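AB hydrolase-1 domain-containing protein (Parabacteroides distasonis, PDB 4Q34) is a putative esterase of the alpha/beta hydrolase family that probably hydrolyses an ester bond, its natural substrate being unknown. Local coordinates at residues F37-V42 and G71-F76; Y84-P89 and A161-K166; V181-L186 and R267-W272. One frame throughout, in Å; residues are numbered along the deposited sequence.

Overall arrangement
The three contacts follow one another along the chain. Contacts 1 and 2, with centres about 15 Å apart, meet where Phe37 O lies 2.8 Å from Leu85 N, a probable hydrogen bond. Helix 72-78 of contact 1 covers one face of the sheet, helix 153-167 of contact 2 the other. Contact 3 lies on this second face, its centre about 19 Å from that of contact 2, and Thr185 CG2 packs on Ala161 N at 3.6 Å. Contacts 1 and 3, about 26 Å apart between centres, do not touch. Helix 178-185 follows the turn after strand 170-175, where alpha/beta hydrolases usually carry their nucleophile. Glycerols, probably from the crystallisation liquor, lie at contact 2 and beside Gln73.

Contact 1 (F37-V42 and G71-F76); sequences FYQKPV and GFQNIF
Gln39 on strand 28-41 and Gln73 in the first turn of helix 72-78 mark the nearest approach of the two backbones, with CA atoms 8.8 Å apart, so long side chains and a water must bridge the separation. Gln73 does most of the reaching: its CG stands anti to the backbone N (chi1 -180°) and the chain stays extended, which carries the amide from the helix to the strand. There NE2 comes to the rim of the Phe37 ring, 3.6 Å from CD2 and close to the ring plane, while its hydrogen bond goes to O1 of a glycerol, probably from the crystallisation liquor. Amide and ring stand almost perpendicular, at 89°, so they do not stack. Gln39 lies across the Gln73 chain at about a right angle, its OE1 3.9 Å from Gln73 NE2, too far for a hydrogen bond. The polar link is indirect: a water donates to Gln39 OE1 at 2.7 Å and to the backbone Gln73 O at 3.0 Å. Gln39 OE1 also accepts from Gln11 NE2 of the second subunit, and Phe37 meets Phe37 of that subunit edge-to-face, placing the contact at the dimer interface. Glutamine suits both positions, since its amide is uncharged yet can donate and accept. Buried Gln39 OE1 is thus gripped by a water and a neighbouring subunit's amide, which probably couples this strand-helix contact to the assembly.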
loop_
_atom_site.group_PDB
_atom_site.type_symbol
_atom_site.label_atom_id
_atom_site.label_comp_id
_atom_site.label_asym_id
_atom_site.label_seq_id
_atom_site.Cartn_x
_atom_site.Cartn_y
_atom_site.Cartn_z
ATOM N N PHE A 37 1.154 7.440 -2.939
ATOM C CA PHE A 37 1.431 7.086 -4.331
ATOM C C PHE A 37 0.760 8.154 -5.175
ATOM O O PHE A 37 -0.396 8.499 -4.920
ATOM C CB PHE A 37 0.854 5.708 -4.666
ATOM C CG PHE A 37 1.056 5.309 -6.096
ATOM C CD1 PHE A 37 2.236 4.743 -6.534
ATOM C CD2 PHE A 37 0.019 5.471 -7.014
ATOM C CE1 PHE A 37 2.408 4.374 -7.882
ATOM C CE2 PHE A 37 0.185 5.094 -8.348
ATOM C CZ PHE A 37 1.370 4.539 -8.777
ATOM N N TYR A 38 1.460 8.679 -6.182
ATOM C CA TYR A 38 0.930 9.781 -6.947
ATOM C C TYR A 38 1.105 9.549 -8.433
ATOM O O TYR A 38 2.025 8.864 -8.880
ATOM C CB TYR A 38 1.568 11.129 -6.540
ATOM C CG TYR A 38 2.976 11.289 -7.094
ATOM C CD1 TYR A 38 4.076 10.761 -6.416
ATOM C CD2 TYR A 38 3.196 11.892 -8.335
ATOM C CE1 TYR A 38 5.356 10.860 -6.936
ATOM C CE2 TYR A 38 4.470 11.993 -8.854
ATOM C CZ TYR A 38 5.541 11.467 -8.161
ATOM O OH TYR A 38 6.807 11.594 -8.697
ATOM N N GLN A 39 0.209 10.150 -9.200
ATOM C CA GLN A 39 0.357 10.145 -10.662
ATOM C C GLN A 39 0.005 11.506 -11.188
ATOM O O GLN A 39 -1.017 12.087 -10.776
ATOM C CB GLN A 39 -0.611 9.091 -11.244
ATOM C CG GLN A 39 -0.352 7.674 -10.778
ATOM C CD GLN A 39 -1.250 6.668 -11.445
ATOM O OE1 GLN A 39 -2.468 6.599 -11.177
ATOM N NE2 GLN A 39 -0.655 5.832 -12.268
ATOM N N LYS A 40 0.859 12.036 -12.080
ATOM C CA LYS A 40 0.655 13.318 -12.731
ATOM C C LYS A 40 0.366 13.039 -14.202
ATOM O O LYS A 40 1.186 12.414 -14.887
ATOM C CB LYS A 40 1.926 14.182 -12.663
ATOM C CG LYS A 40 2.447 14.373 -11.260
ATOM C CD LYS A 40 3.348 15.599 -11.156
ATOM C CE LYS A 40 3.919 15.723 -9.745
ATOM N NZ LYS A 40 5.075 16.667 -9.679
ATOM N N PRO A 41 -0.805 13.435 -14.684
ATOM C CA PRO A 41 -1.117 13.284 -16.097
ATOM C C PRO A 41 -0.445 14.320 -16.966
ATOM O O PRO A 41 -0.058 15.405 -16.495
ATOM C CB PRO A 41 -2.620 13.440 -16.146
ATOM C CG PRO A 41 -2.951 14.367 -15.004
ATOM C CD PRO A 41 -1.867 14.146 -13.950
ATOM N N VAL A 42 -0.284 13.972 -18.231
ATOM C CA VAL A 42 0.057 14.958 -19.242
ATOM C C VAL A 42 -0.993 16.054 -19.228
ATOM O O VAL A 42 -2.198 15.782 -19.161
ATOM C CB VAL A 42 0.148 14.319 -20.637
ATOM C CG1 VAL A 42 0.320 15.375 -21.750
ATOM C CG2 VAL A 42 1.324 13.353 -20.693
ATOM N N GLY A 71 -12.047 3.312 -10.030
ATOM C CA GLY A 71 -12.319 4.280 -9.012
ATOM C C GLY A 71 -11.770 5.648 -9.331
ATOM O O GLY A 71 -11.273 5.930 -10.450
ATOM N N PHE A 72 -11.870 6.524 -8.323
ATOM C CA PHE A 72 -11.487 7.922 -8.461
ATOM C C PHE A 72 -10.015 8.098 -8.856
ATOM O O PHE A 72 -9.666 9.053 -9.544
ATOM C CB PHE A 72 -11.776 8.690 -7.151
ATOM C CG PHE A 72 -13.207 9.153 -7.011
ATOM C CD1 PHE A 72 -14.223 8.649 -7.817
ATOM C CD2 PHE A 72 -13.537 10.137 -6.092
ATOM C CE1 PHE A 72 -15.540 9.092 -7.659
ATOM C CE2 PHE A 72 -14.841 10.586 -5.940
ATOM C CZ PHE A 72 -15.840 10.077 -6.746
ATOM N N GLN A 73 -9.155 7.188 -8.393
ATOM C CA GLN A 73 -7.757 7.235 -8.789
ATOM C C GLN A 73 -7.612 7.347 -10.333
ATOM O O GLN A 73 -6.852 8.184 -10.853
ATOM C CB GLN A 73 -7.006 6.011 -8.282
ATOM C CG GLN A 73 -5.524 6.030 -8.671
ATOM C CD GLN A 73 -4.728 4.909 -8.039
ATOM O OE1 GLN A 73 -5.245 3.851 -7.768
ATOM N NE2 GLN A 73 -3.455 5.177 -7.725
ATOM N N ASN A 74 -8.292 6.446 -11.048
ATOM C CA ASN A 74 -8.270 6.414 -12.497
ATOM C C ASN A 74 -9.136 7.502 -13.130
ATOM O O ASN A 74 -8.706 8.157 -14.115
ATOM C CB ASN A 74 -8.726 5.058 -13.019
ATOM C CG ASN A 74 -7.707 3.953 -12.804
ATOM O OD1 ASN A 74 -6.850 4.004 -11.897
ATOM N ND2 ASN A 74 -7.811 2.936 -13.624
ATOM N N ILE A 75 -10.327 7.694 -12.578
ATOM C CA ILE A 75 -11.279 8.633 -13.156
ATOM C C ILE A 75 -10.734 10.067 -13.170
ATOM O O ILE A 75 -10.822 10.764 -14.178
ATOM C CB ILE A 75 -12.601 8.590 -12.391
ATOM C CG1 ILE A 75 -13.284 7.252 -12.624
ATOM C CG2 ILE A 75 -13.551 9.754 -12.800
ATOM C CD1 ILE A 75 -14.403 6.943 -11.647
ATOM N N PHE A 76 -10.166 10.516 -12.052
ATOM C CA PHE A 76 -9.656 11.880 -11.983
ATOM C C PHE A 76 -8.322 12.068 -12.677
ATOM O O PHE A 76 -8.081 13.141 -13.196
ATOM C CB PHE A 76 -9.706 12.430 -10.553
ATOM C CG PHE A 76 -11.115 12.777 -10.160
ATOM C CD1 PHE A 76 -11.689 13.961 -10.625
ATOM C CD2 PHE A 76 -11.912 11.852 -9.514
ATOM C CE1 PHE A 76 -12.996 14.258 -10.352
ATOM C CE2 PHE A 76 -13.260 12.136 -9.228
ATOM C CZ PHE A 76 -13.801 13.332 -9.663
HETATM O O HOH W 1 -3.997 8.578 -10.150
#

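Contact 2 (Y84-P89 and A161-K166); sequences YLVDQP and AALFDK. With GOL (glycerol), chain I.
Leu163 of helix 153-167 makes a small apolar contact with Tyr84 and Val86 of strand 83-87, one of the places where a helix covers the central sheet of this alpha/beta hydrolase. Strand 83-87 is where the sheet changes direction, running parallel to strand 49-52 on one side and antiparallel to strand 28-41 on the other. The leucine spreads its two methyls over two strand positions that face the helix. CD2 meets Val86 CG2 tip to tip at 3.7 Å, the closer of the two touches, while CD1 lies 4.3 Å from Tyr84 CD2, approaching that ring obliquely. With its CG anti to the backbone N (chi1 176°), Leu163 projects its fork toward the sheet, where it also packs on Val50 of strand 49-52. A branched valine offers a compact methyl here, and the tyrosine a broad hydrocarbon ring. Beyond the ring the character changes. Tyr84 OH shares a 2.7 Å hydrogen bond with O3 of a glycerol, and that O3 atom lies at the edge of the ring, in its plane. Lys166, one helical turn after Leu163, sends NZ to glycerol O1 in a weak bond of 3.5 Å, and the same ammonium makes a cation-pi contact with Phe14. Replacing Tyr84 by alanine would probably open a gap beside Leu163 CD1 and leave the glycerol O3 without its phenol partner. Tyrosine therefore serves two environments at once, lending carbon to the buried layer between helix and sheet and a hydroxyl to its margin, where the glycerol, probably from the crystallisation liquor, has settled near the exposed Lys166.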
loop_
_atom_site.group_PDB
_atom_site.type_symbol
_atom_site.label_atom_id
_atom_site.label_comp_id
_atom_site.label_asym_id
_atom_site.label_seq_id
_atom_site.Cartn_x
_atom_site.Cartn_y
_atom_site.Cartn_z
ATOM N N TYR A 84 -3.026 12.120 -5.691
ATOM C CA TYR A 84 -2.219 11.629 -4.602
ATOM C C TYR A 84 -3.082 10.742 -3.735
ATOM O O TYR A 84 -4.038 11.199 -3.127
ATOM C CB TYR A 84 -1.652 12.796 -3.770
ATOM C CG TYR A 84 -0.617 13.576 -4.485
ATOM C CD1 TYR A 84 -0.961 14.431 -5.507
ATOM C CD2 TYR A 84 0.743 13.425 -4.159
ATOM C CE1 TYR A 84 0.027 15.134 -6.210
ATOM C CE2 TYR A 84 1.721 14.130 -4.843
ATOM C CZ TYR A 84 1.362 14.959 -5.866
ATOM O OH TYR A 84 2.358 15.637 -6.522
ATOM N N LEU A 85 -2.780 9.455 -3.716
ATOM C CA LEU A 85 -3.498 8.494 -2.863
ATOM C C LEU A 85 -2.649 8.252 -1.616
ATOM O O LEU A 85 -1.444 8.001 -1.733
ATOM C CB LEU A 85 -3.719 7.157 -3.603
ATOM C CG LEU A 85 -4.822 7.012 -4.685
ATOM C CD1 LEU A 85 -5.375 5.603 -4.720
ATOM C CD2 LEU A 85 -5.981 7.987 -4.515
ATOM N N VAL A 86 -3.272 8.235 -0.432
ATOM C CA VAL A 86 -2.506 8.198 0.795
ATOM C C VAL A 86 -2.956 7.023 1.668
ATOM O O VAL A 86 -4.168 6.728 1.737
ATOM C CB VAL A 86 -2.675 9.548 1.569
ATOM C CG1 VAL A 86 -1.845 9.531 2.849
ATOM C CG2 VAL A 86 -2.324 10.759 0.666
ATOM N N ASP A 87 -1.984 6.373 2.327
ATOM C CA ASP A 87 -2.215 5.563 3.510
ATOM C C ASP A 87 -1.688 6.396 4.697
ATOM O O ASP A 87 -0.499 6.741 4.778
ATOM C CB ASP A 87 -1.475 4.273 3.452
ATOM C CG ASP A 87 -1.857 3.429 2.250
ATOM O OD1 ASP A 87 -3.034 3.360 1.829
ATOM O OD2 ASP A 87 -0.929 2.750 1.730
ATOM N N GLN A 88 -2.609 6.786 5.566
ATOM C CA GLN A 88 -2.318 7.662 6.655
ATOM C C GLN A 88 -1.421 6.935 7.635
ATOM O O GLN A 88 -1.298 5.722 7.570
ATOM C CB GLN A 88 -3.615 8.158 7.318
ATOM C CG GLN A 88 -4.192 7.192 8.341
ATOM C CD GLN A 88 -5.572 7.508 8.854
ATOM O OE1 GLN A 88 -6.201 8.527 8.520
ATOM N NE2 GLN A 88 -6.071 6.597 9.713
ATOM N N PRO A 89 -0.740 7.691 8.518
ATOM C CA PRO A 89 0.087 7.092 9.594
ATOM C C PRO A 89 -0.596 5.901 10.252
ATOM O O PRO A 89 -1.786 5.950 10.570
ATOM C CB PRO A 89 0.245 8.245 10.575
ATOM C CG PRO A 89 0.223 9.446 9.705
ATOM C CD PRO A 89 -0.934 9.118 8.775
ATOM N N ALA A 161 -0.752 17.517 6.543
ATOM C CA ALA A 161 -0.224 18.882 6.432
ATOM C C ALA A 161 1.165 18.896 5.785
ATOM O O ALA A 161 1.444 19.770 4.942
ATOM C CB ALA A 161 -0.187 19.559 7.765
ATOM N N ALA A 162 2.007 17.937 6.155
ATOM C CA ALA A 162 3.359 17.809 5.595
ATOM C C ALA A 162 3.261 17.527 4.090
ATOM O O ALA A 162 4.026 18.076 3.297
ATOM C CB ALA A 162 4.147 16.716 6.303
ATOM N N LEU A 163 2.252 16.766 3.698
ATOM C CA LEU A 163 2.054 16.482 2.286
ATOM C C LEU A 163 1.628 17.717 1.505
ATOM O O LEU A 163 2.186 17.995 0.447
ATOM C CB LEU A 163 0.982 15.410 2.111
ATOM C CG LEU A 163 0.600 15.063 0.670
ATOM C CD1 LEU A 163 1.833 14.697 -0.162
ATOM C CD2 LEU A 163 -0.455 13.929 0.699
ATOM N N PHE A 164 0.625 18.451 2.009
ATOM C CA PHE A 164 0.198 19.680 1.364
ATOM C C PHE A 164 1.315 20.711 1.334
ATOM O O PHE A 164 1.477 21.427 0.373
ATOM C CB PHE A 164 -1.049 20.255 2.019
ATOM C CG PHE A 164 -2.311 19.598 1.545
ATOM C CD1 PHE A 164 -2.842 19.911 0.308
ATOM C CD2 PHE A 164 -2.927 18.635 2.294
ATOM C CE1 PHE A 164 -3.980 19.287 -0.169
ATOM C CE2 PHE A 164 -4.096 18.038 1.853
ATOM C CZ PHE A 164 -4.603 18.352 0.607
ATOM N N ASP A 165 2.095 20.782 2.391
ATOM C CA ASP A 165 3.234 21.702 2.365
ATOM C C ASP A 165 4.236 21.368 1.279
ATOM O O ASP A 165 4.847 22.274 0.671
ATOM C CB ASP A 165 3.900 21.720 3.728
ATOM C CG ASP A 165 3.103 22.525 4.767
ATOM O OD1 ASP A 165 2.102 23.204 4.414
ATOM O OD2 ASP A 165 3.516 22.469 5.947
ATOM N N LYS A 166 4.438 20.093 1.045
ATOM C CA LYS A 166 5.374 19.603 0.054
ATOM C C LYS A 166 4.914 19.870 -1.380
ATOM O O LYS A 166 5.698 20.341 -2.196
ATOM C CB LYS A 166 5.609 18.108 0.236
ATOM C CG LYS A 166 6.556 17.424 -0.738
ATOM C CD LYS A 166 6.623 15.919 -0.478
ATOM C CE LYS A 166 7.389 15.196 -1.569
ATOM N NZ LYS A 166 8.830 15.609 -1.589
HETATM C C1 GOL I . 8.047 13.569 -5.461
HETATM O O1 GOL I . 8.875 13.431 -4.293
HETATM C C2 GOL I . 7.190 14.842 -5.390
HETATM O O2 GOL I . 7.513 15.692 -6.486
HETATM C C3 GOL I . 5.693 14.522 -5.441
HETATM O O3 GOL I . 4.988 15.460 -6.216
#

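Contact 3 (V181-L186 and R267-W272)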
loop_
_atom_site.group_PDB
_atom_site.type_symbol
_atom_site.label_atom_id
_atom_site.label_comp_id
_atom_site.label_asym_id
_atom_site.label_seq_id
_atom_site.Cartn_x
_atom_site.Cartn_y
_atom_site.Cartn_z
ATOM N N VAL A 181 -10.011 14.348 10.071
ATOM C CA VAL A 181 -8.616 14.504 9.658
ATOM C C VAL A 181 -8.499 15.774 8.811
ATOM O O VAL A 181 -7.635 16.579 9.036
ATOM C CB VAL A 181 -8.048 13.261 8.965
ATOM C CG1 VAL A 181 -6.678 13.528 8.404
ATOM C CG2 VAL A 181 -8.025 12.088 9.948
ATOM N N GLY A 182 -9.394 15.916 7.834
ATOM C CA GLY A 182 -9.514 17.102 7.016
ATOM C C GLY A 182 -9.696 18.376 7.828
ATOM O O GLY A 182 -8.981 19.377 7.610
ATOM N N TRP A 183 -10.608 18.350 8.806
ATOM C CA TRP A 183 -10.904 19.555 9.569
ATOM C C TRP A 183 -9.669 19.974 10.374
ATOM O O TRP A 183 -9.400 21.167 10.491
ATOM C CB TRP A 183 -12.130 19.447 10.481
ATOM C CG TRP A 183 -13.344 18.821 9.899
ATOM C CD1 TRP A 183 -14.160 17.959 10.537
ATOM C CD2 TRP A 183 -13.904 18.999 8.582
ATOM N NE1 TRP A 183 -15.189 17.564 9.721
ATOM C CE2 TRP A 183 -15.041 18.178 8.504
ATOM C CE3 TRP A 183 -13.533 19.720 7.446
ATOM C CZ2 TRP A 183 -15.825 18.077 7.353
ATOM C CZ3 TRP A 183 -14.331 19.650 6.319
ATOM C CH2 TRP A 183 -15.446 18.809 6.264
ATOM N N ASN A 184 -8.912 18.999 10.862
ATOM C CA ASN A 184 -7.681 19.262 11.596
ATOM C C ASN A 184 -6.543 19.774 10.680
ATOM O O ASN A 184 -5.786 20.689 11.051
ATOM C CB ASN A 184 -7.239 18.003 12.373
ATOM C CG ASN A 184 -7.956 17.847 13.702
ATOM O OD1 ASN A 184 -7.607 18.500 14.658
ATOM N ND2 ASN A 184 -8.995 17.034 13.751
ATOM N N THR A 185 -6.423 19.163 9.515
ATOM C CA THR A 185 -5.337 19.472 8.596
ATOM C C THR A 185 -5.466 20.934 8.120
ATOM O O THR A 185 -4.440 21.627 7.926
ATOM C CB THR A 185 -5.335 18.512 7.419
ATOM O OG1 THR A 185 -5.343 17.166 7.879
ATOM C CG2 THR A 185 -4.097 18.720 6.541
ATOM N N LEU A 186 -6.695 21.424 7.942
ATOM C CA LEU A 186 -6.922 22.783 7.503
ATOM C C LEU A 186 -6.228 23.830 8.407
ATOM O O LEU A 186 -5.777 24.883 7.943
ATOM C CB LEU A 186 -8.440 23.059 7.377
ATOM C CG LEU A 186 -8.833 24.411 6.760
ATOM C CD1 LEU A 186 -8.482 24.446 5.279
ATOM C CD2 LEU A 186 -10.326 24.695 6.915
ATOM N N ARG A 267 -27.979 15.644 9.305
ATOM C CA ARG A 267 -28.676 16.726 9.998
ATOM C C ARG A 267 -27.659 17.713 10.577
ATOM O O ARG A 267 -27.789 18.918 10.436
ATOM C CB ARG A 267 -29.562 16.130 11.110
ATOM C CG ARG A 267 -30.407 17.114 11.904
ATOM C CD ARG A 267 -30.959 16.464 13.189
ATOM N NE ARG A 267 -31.255 15.047 13.019
ATOM C CZ ARG A 267 -31.397 14.184 14.020
ATOM N NH1 ARG A 267 -31.261 14.586 15.270
ATOM N NH2 ARG A 267 -31.675 12.918 13.766
ATOM N N LEU A 268 -26.648 17.182 11.206
ATOM C CA LEU A 268 -25.632 17.993 11.870
ATOM C C LEU A 268 -24.816 18.802 10.899
ATOM O O LEU A 268 -24.545 19.963 11.156
ATOM C CB LEU A 268 -24.710 17.119 12.675
ATOM C CG LEU A 268 -23.611 17.838 13.435
ATOM C CD1 LEU A 268 -24.170 18.919 14.330
ATOM C CD2 LEU A 268 -22.801 16.813 14.199
HETATM N N MSE A 269 -24.429 18.196 9.783
HETATM C CA MSE A 269 -23.611 18.927 8.802
HETATM C C MSE A 269 -24.392 20.062 8.149
HETATM O O MSE A 269 -23.825 21.123 7.827
HETATM C CB MSE A 269 -23.008 18.018 7.756
HETATM C CG MSE A 269 -22.139 16.913 8.256
HETATM SE SE MSE A 269 -20.967 17.468 9.708
HETATM C CE MSE A 269 -19.507 18.194 8.676
ATOM N N LYS A 270 -25.709 19.890 7.960
ATOM C CA LYS A 270 -26.511 20.999 7.468
ATOM C C LYS A 270 -26.537 22.168 8.443
ATOM O O LYS A 270 -26.506 23.324 8.029
ATOM C CB LYS A 270 -27.935 20.543 7.113
ATOM C CG LYS A 270 -27.912 19.616 5.904
ATOM C CD LYS A 270 -29.250 19.494 5.221
ATOM C CE LYS A 270 -30.083 18.473 5.906
ATOM N NZ LYS A 270 -31.349 18.299 5.137
ATOM N N ILE A 271 -26.558 21.879 9.744
ATOM C CA ILE A 271 -26.528 22.918 10.764
ATOM C C ILE A 271 -25.170 23.618 10.755
ATOM O O ILE A 271 -25.105 24.848 10.730
ATOM C CB ILE A 271 -26.824 22.346 12.150
ATOM C CG1 ILE A 271 -28.297 21.877 12.184
ATOM C CG2 ILE A 271 -26.527 23.380 13.227
ATOM C CD1 ILE A 271 -28.649 21.005 13.394
ATOM N N TRP A 272 -24.115 22.814 10.726
ATOM C CA TRP A 272 -22.725 23.301 10.637
ATOM C C TRP A 272 -22.500 24.211 9.422
ATOM O O TRP A 272 -21.977 25.318 9.565
ATOM C CB TRP A 272 -21.786 22.100 10.555
ATOM C CG TRP A 272 -20.312 22.381 10.693
ATOM C CD1 TRP A 272 -19.675 22.798 11.821
ATOM C CD2 TRP A 272 -19.295 22.153 9.721
ATOM N NE1 TRP A 272 -18.309 22.871 11.596
ATOM C CE2 TRP A 272 -18.057 22.479 10.317
ATOM C CE3 TRP A 272 -19.302 21.707 8.391
ATOM C CZ2 TRP A 272 -16.874 22.387 9.641
ATOM C CZ3 TRP A 272 -18.111 21.631 7.712
ATOM C CH2 TRP A 272 -16.912 21.959 8.337
#
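Trp183 and Trp272 reach toward each other from opposite directions between helices 178-185 and 257-277. Their six-membered rings have centroids 4.9 Å apart and planes at 47°, an oblique pairing that is neither a stack nor a T. The CH2 corner of Trp272 lies over one face of Trp183, displaced toward the rim and 4.0 Å from CZ3. Beside it Met269, built as selenomethionine, sets its CE methyl 3.9 Å from Trp183 CZ2. Bends at chi2 (-41°) and chi3 (-85°) fold this flexible chain so that the methyl meets the indole. Large indoles suit the place, because the nearest CA atoms, those of the two tryptophans, are 12.4 Å apart. In the next shell, Trp272 NE1 is hydrogen-bonded to Pro205 O, which helps set how that indole is turned, and Phe206 meets it edge-to-face. Within helix 178-185, Thr185 OG1 makes a 2.6 Å hydrogen bond to Val181 O, which also accepts from Thr185 N. Further out, the tryptophans and Met269 rest on strand 242-246, Trp183 on Ile242 and the other two on Ile244, while Thr185 and Val181 turn to Tyr160 of helix 153-167, so helix 178-185 lies between two other helices on one face of the sheet.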